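Local coordinates for penicillin-binding 1 transmembrane protein MrcA (Nitrosomonas europaea ATCC 19718, PDB 3D0F) that probably polymerises glycan strands and cross-links their peptides in cell-wall peptidoglycan synthesis, the part here being its OB-like domain, at residues Ser33-Ala38 with Arg91-Glu96; Leu37-Leu42 with Val49-Lys54. All blocks are in the same frame, centred on the assembly; numbering follows the deposited sequence. Where two conformers were deposited one is given.

Contact 1: residues Ser33-Ala38 with Arg91-Glu96; sequences SDDILA and RVKKTE. With PO4 (phosphate ion), chain C.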
ATOM      1  N   SER A  33       1.804   2.964   6.667  1.00 19.51           N
ATOM      2  CA  SER A  33       1.517   3.626   5.367  1.00 19.62           C
ATOM      3  C   SER A  33       0.964   2.634   4.370  1.00 19.59           C
ATOM      4  O   SER A  33       0.697   2.998   3.231  1.00 20.08           O
ATOM      5  CB  SER A  33       2.767   4.319   4.822  1.00 20.71           C
ATOM      6  OG  SER A  33       3.792   3.375   4.641  1.00 25.23           O
ATOM      7  N   ASP A  34       0.758   1.370   4.766  1.00 19.24           N
ATOM      8  CA  ASP A  34       0.277   0.369   3.795  1.00 19.48           C
ATOM      9  C   ASP A  34      -1.106   0.774   3.244  1.00 19.11           C
ATOM     10  O   ASP A  34      -1.974   1.239   3.978  1.00 18.28           O
ATOM     11  CB  ASP A  34       0.187  -1.009   4.446  1.00 19.32           C
ATOM     12  CG  ASP A  34       1.554  -1.716   4.572  1.00 20.97           C
ATOM     13  OD1 ASP A  34       2.594  -1.128   4.201  1.00 20.12           O
ATOM     14  OD2 ASP A  34       1.495  -2.878   5.067  1.00 20.60           O
ATOM     15  N   ASP A  35      -1.245   0.587   1.942  1.00 19.06           N
ATOM     16  CA  ASP A  35      -2.481   0.841   1.194  1.00 20.14           C
ATOM     17  C   ASP A  35      -2.777   2.325   0.993  1.00 19.79           C
ATOM     18  O   ASP A  35      -3.816   2.671   0.402  1.00 19.91           O
ATOM     19  CB  ASP A  35      -3.674   0.155   1.826  1.00 20.73           C
ATOM     20  CG  ASP A  35      -3.440  -1.365   2.095  1.00 23.39           C
ATOM     21  OD1 ASP A  35      -3.123  -2.063   1.108  1.00 25.24           O
ATOM     22  OD2 ASP A  35      -3.598  -1.805   3.269  1.00 25.94           O
ATOM     23  N   ILE A  36      -1.897   3.175   1.481  1.00 19.89           N
ATOM     24  CA  ILE A  36      -1.984   4.635   1.284  1.00 20.20           C
ATOM     25  C   ILE A  36      -1.030   4.943   0.157  1.00 20.72           C
ATOM     26  O   ILE A  36       0.201   4.950   0.345  1.00 22.37           O
ATOM     27  CB  ILE A  36      -1.633   5.452   2.554  1.00 19.45           C
ATOM     28  CG1 ILE A  36      -2.623   5.083   3.654  1.00 21.44           C
ATOM     29  CG2 ILE A  36      -1.713   6.979   2.229  1.00 20.56           C
ATOM     30  CD1 ILE A  36      -2.353   5.735   4.998  1.00 22.94           C
ATOM     31  N   LEU A  37      -1.603   5.191  -1.015  1.00 19.25           N
ATOM     32  CA  LEU A  37      -0.874   5.201  -2.276  1.00 17.77           C
ATOM     33  C   LEU A  37      -0.687   6.592  -2.841  1.00 18.40           C
ATOM     34  O   LEU A  37      -1.503   7.463  -2.645  1.00 18.47           O
ATOM     35  CB  LEU A  37      -1.629   4.380  -3.307  1.00 18.47           C
ATOM     36  CG  LEU A  37      -2.037   2.987  -2.873  1.00 19.72           C
ATOM     37  CD1 LEU A  37      -2.673   2.252  -4.027  1.00 22.67           C
ATOM     38  CD2 LEU A  37      -0.847   2.205  -2.257  1.00 21.13           C
ATOM     39  N   ALA A  38       0.410   6.787  -3.550  1.00 18.57           N
ATOM     40  CA  ALA A  38       0.679   8.069  -4.208  1.00 17.19           C
ATOM     41  C   ALA A  38      -0.174   8.185  -5.461  1.00 17.33           C
ATOM     42  O   ALA A  38      -0.394   7.231  -6.216  1.00 18.24           O
ATOM     43  CB  ALA A  38       2.195   8.221  -4.575  1.00 19.13           C
ATOM     44  N   ARG A  91      -2.279  11.567  -1.688  1.00 16.37           N
ATOM     45  CA  ARG A  91      -2.296  10.177  -1.271  1.00 15.89           C
ATOM     46  C   ARG A  91      -3.741   9.728  -1.273  1.00 16.06           C
ATOM     47  O   ARG A  91      -4.644  10.463  -0.863  1.00 15.92           O
ATOM     48  CB  ARG A  91      -1.701  10.019   0.139  1.00 16.91           C
ATOM     49  CG  ARG A  91      -0.269  10.569   0.241  1.00 19.48           C
ATOM     50  CD  ARG A  91       0.800   9.677  -0.402  1.00 22.43           C
ATOM     51  NE  ARG A  91       2.046  10.428  -0.431  1.00 25.15           N
ATOM     52  CZ  ARG A  91       3.224   9.948  -0.829  1.00 24.03           C
ATOM     53  NH1 ARG A  91       3.347   8.685  -1.183  1.00 22.87           N
ATOM     54  NH2 ARG A  91       4.279  10.772  -0.846  1.00 26.11           N
ATOM     55  N   VAL A  92      -3.923   8.491  -1.676  1.00 16.11           N
ATOM     56  CA  VAL A  92      -5.261   7.894  -1.785  1.00 15.28           C
ATOM     57  C   VAL A  92      -5.328   6.506  -1.182  1.00 16.66           C
ATOM     58  O   VAL A  92      -4.316   5.782  -1.145  1.00 17.18           O
ATOM     59  CB  VAL A  92      -5.698   7.846  -3.266  1.00 15.17           C
ATOM     60  CG1 VAL A  92      -5.764   9.252  -3.815  1.00 16.98           C
ATOM     61  CG2 VAL A  92      -4.709   7.036  -4.096  1.00 17.06           C
ATOM     62  N   LYS A  93      -6.533   6.132  -0.762  1.00 16.96           N
ATOM     63  CA  LYS A  93      -6.752   4.790  -0.239  1.00 17.78           C
ATOM     64  C   LYS A  93      -8.132   4.302  -0.720  1.00 18.76           C
ATOM     65  O   LYS A  93      -9.099   5.064  -0.664  1.00 18.51           O
ATOM     66  CB  LYS A  93      -6.714   4.859   1.281  1.00 18.95           C
ATOM     67  CG  LYS A  93      -6.784   3.525   2.018  1.00 19.52           C
ATOM     68  CD  LYS A  93      -6.681   3.739   3.513  1.00 22.77           C
ATOM     69  CE  LYS A  93      -6.949   2.502   4.327  1.00 29.12           C
ATOM     70  NZ  LYS A  93      -6.526   1.236   3.770  1.00 35.66           N
ATOM     71  N   LYS A  94      -8.223   3.007  -0.981  1.00 18.93           N
ATOM     72  CA  LYS A  94      -9.455   2.390  -1.446  1.00 19.03           C
ATOM     73  C   LYS A  94     -10.222   1.887  -0.221  1.00 19.84           C
ATOM     74  O   LYS A  94      -9.663   1.130   0.603  1.00 20.14           O
ATOM     75  CB  LYS A  94      -9.129   1.265  -2.415  1.00 19.81           C
ATOM     76  CG  LYS A  94     -10.342   0.741  -3.171  1.00 20.93           C
ATOM     77  CD  LYS A  94      -9.940  -0.385  -4.095  1.00 23.85           C
ATOM     78  CE  LYS A  94     -10.981  -0.690  -5.134  1.00 30.64           C
ATOM     79  NZ  LYS A  94     -10.596  -1.931  -5.841  1.00 34.58           N
ATOM     80  N   THR A  95     -11.472   2.295  -0.067  1.00 19.44           N
ATOM     81  CA  THR A  95     -12.261   1.830   1.049  1.00 19.60           C
ATOM     82  C   THR A  95     -12.740   0.388   0.833  1.00 18.84           C
ATOM     83  O   THR A  95     -12.670  -0.162  -0.273  1.00 18.25           O
ATOM     84  CB  THR A  95     -13.468   2.689   1.272  1.00 19.73           C
ATOM     85  OG1 THR A  95     -14.386   2.431   0.185  1.00 21.01           O
ATOM     86  CG2 THR A  95     -13.099   4.200   1.355  1.00 19.35           C
ATOM     87  N   GLU A  96     -13.262  -0.246   1.892  0.50 20.13           N
ATOM     88  CA  GLU A  96     -13.751  -1.619   1.756  0.50 20.76           C
ATOM     89  C   GLU A  96     -14.985  -1.706   0.853  0.50 19.67           C
ATOM     90  O   GLU A  96     -15.350  -2.791   0.391  0.50 19.80           O
ATOM     91  CB  GLU A  96     -14.114  -2.209   3.121  0.50 21.32           C
ATOM     92  CG  GLU A  96     -12.950  -2.447   4.049  0.50 23.98           C
ATOM     93  CD  GLU A  96     -13.392  -2.906   5.428  0.50 24.53           C
ATOM     94  OE1 GLU A  96     -12.713  -2.562   6.418  0.50 30.98           O
ATOM     95  OE2 GLU A  96     -14.424  -3.616   5.525  0.50 29.16           O
TER
HETATM   96  P   PO4 C 501       7.260   8.477  -1.460  0.50 31.80           P
HETATM   97  O1  PO4 C 501       7.017   9.955  -1.343  0.50 29.62           O
HETATM   98  O2  PO4 C 501       8.464   8.294  -2.353  0.50 32.10           O
HETATM   99  O3  PO4 C 501       7.537   7.905  -0.082  0.50 32.18           O
HETATM  100  O4  PO4 C 501       6.094   7.730  -2.055  0.50 30.11           O
HETATM  101  O   HOH W   1      -5.801   1.363  -0.855  1.00 13.48           O
HETATM  102  O   HOH W   2      -4.605  -0.815   5.260  1.00 31.52           O
HETATM  103  O   HOH W   3       2.303   6.125  -0.585  1.00 21.91           O

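Contact 2: residues Leu37-Leu42 with Val49-Lys54; sequences LAAVVL and VEAFRK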
ATOM      1  N   LEU A  37      -1.603   5.191  -1.015  1.00 19.25           N
ATOM      2  CA  LEU A  37      -0.874   5.201  -2.276  1.00 17.77           C
ATOM      3  C   LEU A  37      -0.687   6.592  -2.841  1.00 18.40           C
ATOM      4  O   LEU A  37      -1.503   7.463  -2.645  1.00 18.47           O
ATOM      5  CB  LEU A  37      -1.629   4.380  -3.307  1.00 18.47           C
ATOM      6  CG  LEU A  37      -2.037   2.987  -2.873  1.00 19.72           C
ATOM      7  CD1 LEU A  37      -2.673   2.252  -4.027  1.00 22.67           C
ATOM      8  CD2 LEU A  37      -0.847   2.205  -2.257  1.00 21.13           C
ATOM      9  N   ALA A  38       0.410   6.787  -3.550  1.00 18.57           N
ATOM     10  CA  ALA A  38       0.679   8.069  -4.208  1.00 17.19           C
ATOM     11  C   ALA A  38      -0.174   8.185  -5.461  1.00 17.33           C
ATOM     12  O   ALA A  38      -0.394   7.231  -6.216  1.00 18.24           O
ATOM     13  CB  ALA A  38       2.195   8.221  -4.575  1.00 19.13           C
ATOM     14  N   ALA A  39      -0.616   9.415  -5.750  1.00 17.01           N
ATOM     15  CA  ALA A  39      -1.287   9.670  -7.001  1.00 15.71           C
ATOM     16  C   ALA A  39      -1.039  11.129  -7.388  1.00 16.78           C
ATOM     17  O   ALA A  39      -0.859  11.988  -6.534  1.00 18.10           O
ATOM     18  CB  ALA A  39      -2.791   9.390  -6.939  1.00 17.58           C
ATOM     19  N   VAL A  40      -1.055  11.379  -8.673  1.00 15.62           N
ATOM     20  CA  VAL A  40      -0.925  12.750  -9.176  0.50 15.71           C
ATOM     21  C   VAL A  40      -2.245  13.185  -9.772  1.00 14.23           C
ATOM     22  O   VAL A  40      -2.826  12.487 -10.602  1.00 15.68           O
ATOM     23  CB  VAL A  40       0.206  12.934 -10.230  0.50 15.29           C
ATOM     24  CG1 VAL A  40       0.011  12.028 -11.443  0.50 16.13           C
ATOM     25  CG2 VAL A  40       0.290  14.384 -10.690  0.50 16.06           C
ATOM     26  N   VAL A  41      -2.705  14.347  -9.362  1.00 14.86           N
ATOM     27  CA  VAL A  41      -3.985  14.881  -9.829  1.00 14.41           C
ATOM     28  C   VAL A  41      -3.912  15.320 -11.298  1.00 15.45           C
ATOM     29  O   VAL A  41      -2.969  16.021 -11.707  1.00 14.72           O
ATOM     30  CB  VAL A  41      -4.502  16.016  -8.915  1.00 15.18           C
ATOM     31  CG1 VAL A  41      -5.782  16.721  -9.558  1.00 14.75           C
ATOM     32  CG2 VAL A  41      -4.797  15.434  -7.501  1.00 15.41           C
ATOM     33  N   LEU A  42      -4.887  14.855 -12.070  1.00 14.89           N
ATOM     34  CA  LEU A  42      -5.057  15.261 -13.470  1.00 15.30           C
ATOM     35  C   LEU A  42      -6.122  16.348 -13.649  1.00 16.16           C
ATOM     36  O   LEU A  42      -6.001  17.191 -14.523  1.00 17.32           O
ATOM     37  CB  LEU A  42      -5.441  14.040 -14.329  1.00 16.91           C
ATOM     38  CG  LEU A  42      -4.454  12.878 -14.199  1.00 17.60           C
ATOM     39  CD1 LEU A  42      -4.896  11.727 -15.115  1.00 21.11           C
ATOM     40  CD2 LEU A  42      -2.989  13.260 -14.442  1.00 20.56           C
ATOM     41  N   VAL A  49     -12.285  14.445  -8.457  1.00 16.15           N
ATOM     42  CA  VAL A  49     -10.862  14.535  -8.708  1.00 15.46           C
ATOM     43  C   VAL A  49     -10.474  13.281  -9.486  1.00 16.21           C
ATOM     44  O   VAL A  49     -10.788  12.151  -9.052  1.00 15.82           O
ATOM     45  CB  VAL A  49     -10.105  14.593  -7.365  1.00 14.79           C
ATOM     46  CG1 VAL A  49      -8.611  14.398  -7.578  1.00 16.16           C
ATOM     47  CG2 VAL A  49     -10.473  15.887  -6.618  1.00 15.90           C
ATOM     48  N   GLU A  50      -9.776  13.465 -10.612  1.00 16.26           N
ATOM     49  CA  GLU A  50      -9.175  12.352 -11.354  1.00 17.37           C
ATOM     50  C   GLU A  50      -7.686  12.362 -11.026  1.00 17.25           C
ATOM     51  O   GLU A  50      -7.051  13.418 -11.087  1.00 16.35           O
ATOM     52  CB  GLU A  50      -9.343  12.547 -12.871  1.00 18.76           C
ATOM     53  CG  GLU A  50     -10.772  12.480 -13.321  1.00 22.56           C
ATOM     54  CD  GLU A  50     -10.997  11.891 -14.718  1.00 27.08           C
ATOM     55  OE1 GLU A  50     -10.049  11.771 -15.536  1.00 32.70           O
ATOM     56  OE2 GLU A  50     -12.185  11.552 -14.978  1.00 39.15           O
ATOM     57  N   ALA A  51      -7.132  11.210 -10.694  1.00 15.79           N
ATOM     58  CA  ALA A  51      -5.733  11.096 -10.326  1.00 16.62           C
ATOM     59  C   ALA A  51      -5.105   9.830 -10.914  1.00 16.84           C
ATOM     60  O   ALA A  51      -5.795   8.810 -11.065  1.00 19.46           O
ATOM     61  CB  ALA A  51      -5.566  11.156  -8.792  1.00 17.11           C
ATOM     62  N   PHE A  52      -3.830   9.899 -11.259  1.00 16.37           N
ATOM     63  CA  PHE A  52      -3.073   8.787 -11.823  1.00 17.59           C
ATOM     64  C   PHE A  52      -2.221   8.150 -10.726  1.00 18.32           C
ATOM     65  O   PHE A  52      -1.511   8.843 -10.017  1.00 17.79           O
ATOM     66  CB  PHE A  52      -2.150   9.313 -12.939  1.00 17.85           C
ATOM     67  CG  PHE A  52      -1.367   8.245 -13.652  1.00 18.30           C
ATOM     68  CD1 PHE A  52      -1.895   7.640 -14.773  1.00 21.76           C
ATOM     69  CD2 PHE A  52      -0.084   7.929 -13.265  1.00 20.75           C
ATOM     70  CE1 PHE A  52      -1.175   6.651 -15.477  1.00 20.36           C
ATOM     71  CE2 PHE A  52       0.645   6.917 -13.940  1.00 19.72           C
ATOM     72  CZ  PHE A  52       0.086   6.309 -15.052  1.00 22.60           C
ATOM     73  N   ARG A  53      -2.332   6.843 -10.537  1.00 19.08           N
ATOM     74  CA  ARG A  53      -1.525   6.173  -9.498  1.00 20.23           C
ATOM     75  C   ARG A  53      -0.383   5.343 -10.128  1.00 21.07           C
ATOM     76  O   ARG A  53      -0.379   5.115 -11.308  1.00 20.64           O
ATOM     77  CB  ARG A  53      -2.394   5.327  -8.552  1.00 22.94           C
ATOM     78  CG  ARG A  53      -3.267   4.341  -9.162  1.00 23.31           C
ATOM     79  CD  ARG A  53      -4.202   3.822  -8.071  1.00 22.13           C
ATOM     80  NE  ARG A  53      -4.965   2.688  -8.439  1.00 24.32           N
ATOM     81  CZ  ARG A  53      -4.690   1.428  -8.069  1.00 23.15           C
ATOM     82  NH1 ARG A  53      -3.608   1.136  -7.364  1.00 26.13           N
ATOM     83  NH2 ARG A  53      -5.488   0.450  -8.433  1.00 24.48           N
ATOM     84  N   LYS A  54       0.549   4.888  -9.308  1.00 21.95           N
ATOM     85  CA  LYS A  54       1.748   4.198  -9.806  1.00 22.96           C
ATOM     86  C   LYS A  54       1.466   2.972 -10.625  1.00 23.88           C
ATOM     87  O   LYS A  54       2.259   2.642 -11.514  1.00 27.15           O
ATOM     88  CB  LYS A  54       2.616   3.783  -8.620  1.00 24.30           C
ATOM     89  CG  LYS A  54       3.328   4.925  -7.948  1.00 26.87           C
ATOM     90  CD  LYS A  54       4.544   5.384  -8.756  1.00 29.44           C
ATOM     91  CE  LYS A  54       5.764   4.455  -8.677  1.00 30.13           C
ATOM     92  NZ  LYS A  54       7.051   5.124  -9.194  1.00 28.19           N
TER
HETATM   93  O   HOH W   4       0.362   4.715  -6.314  1.00 16.64           O

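Contact 1: residues Ser33-Ala38 with Arg91-Glu96
The Arg91 chain leaves its strand with CG beside the backbone N (chi1 -57°) and then bends at chi2 (-75°), which carries it past Ile36 and Ala38 to a phosphate ion, probably from the crystallisation liquor. On the way Ile36 CG2 meets Arg91 CB at 3.7 Å, the two side chains crossing at about a right angle. The guanidinium meets the phosphate at its edge, with the phosphorus in its plane: Arg91 NH1 reaches PO4 O4 at 3.0 Å and Arg91 NH2 reaches PO4 O1 at 2.9 Å, both bonds nearly straight. This pair of bonds, with the salt bridge from NH2 to Glu8 of the second subunit, would hold the group's rotation in the crystal. A water joins Arg91 NH1 to the carbonyl O of Ile36.

Lys93, extended until it bends at chi4, lays its CG 3.5 Å from Asp35 O. Its NZ stays 4.3 Å from Asp35 OD2, beyond a salt bridge; the carboxylate's salt bridge goes instead to Arg53 of the second subunit. Between these polar ends, Leu37 and Val92 exchange two 2.8 Å backbone bonds, Leu37 N to Val92 O and Val92 N to Leu37 O. The arrangement is an antiparallel strand pair in the sheet of an OB-like domain, entered through the type II turn from Ser33 to Ile36.

Contact 2: residues Leu37-Leu42 with Val49-Lys54
Phe52 and Leu42 bury more surface in this contact than any other residue, and Phe52 lies against both Val40 and Leu42. With its CG anti to the backbone N (chi1 -177°), Phe52 turns its ring away from strand 37-41 and presents CB to it. Val40 CG1 touches that CB at 3.8 Å, and Leu42 CD1 approaches it more loosely at 4.3 Å. Beneath the side chains, Val40 and Phe52 form a hydrogen-bonded antiparallel pair with two 2.9 Å bonds, Val40 N to Phe52 O and Phe52 N to Val40 O. Leu42 then adds a third rung, its N reaching Glu50 O at 2.8 Å, while Leu42 CB lies 3.7 Å from Glu50 O.

Arg53 runs extended from CG to NE, bringing NH1 to within 3.6 Å of Leu37 CD1; NH2 is held by a salt bridge to Glu57. On the same face Ala39 CB and Ala51 CB meet at 3.8 Å, diagonally across the pair. Toward the end of the pairing, a water replaces a direct rung between Ala38 O and Lys54 N. The chemistry is thus that of a buried beta hairpin: backbone bonds satisfy the inner polar atoms, methyl and methylene groups fill the interface, and charge sits on the partly exposed Glu50, Arg53 and Lys54.

In the fold
Strand 37-45 serves both contacts, pairing with strand 88-94 in contact 1 and with strand 48-53 in contact 2, so the two lie next to each other in one antiparallel sheet. They share Leu37 and Ala38, and Val92 CG2 of one packs on Ala39 CB of the other. Contact 2 is the more buried, a local hairpin held by backbone bonds and aliphatic packing. Contact 1 joins segments far apart in sequence and is only partly buried, with waters, a phosphate and charged side chains at its margins. Both also touch the second subunit: Asp34 of each copy hydrogen-bonds the backbone N of Ala38 in the other.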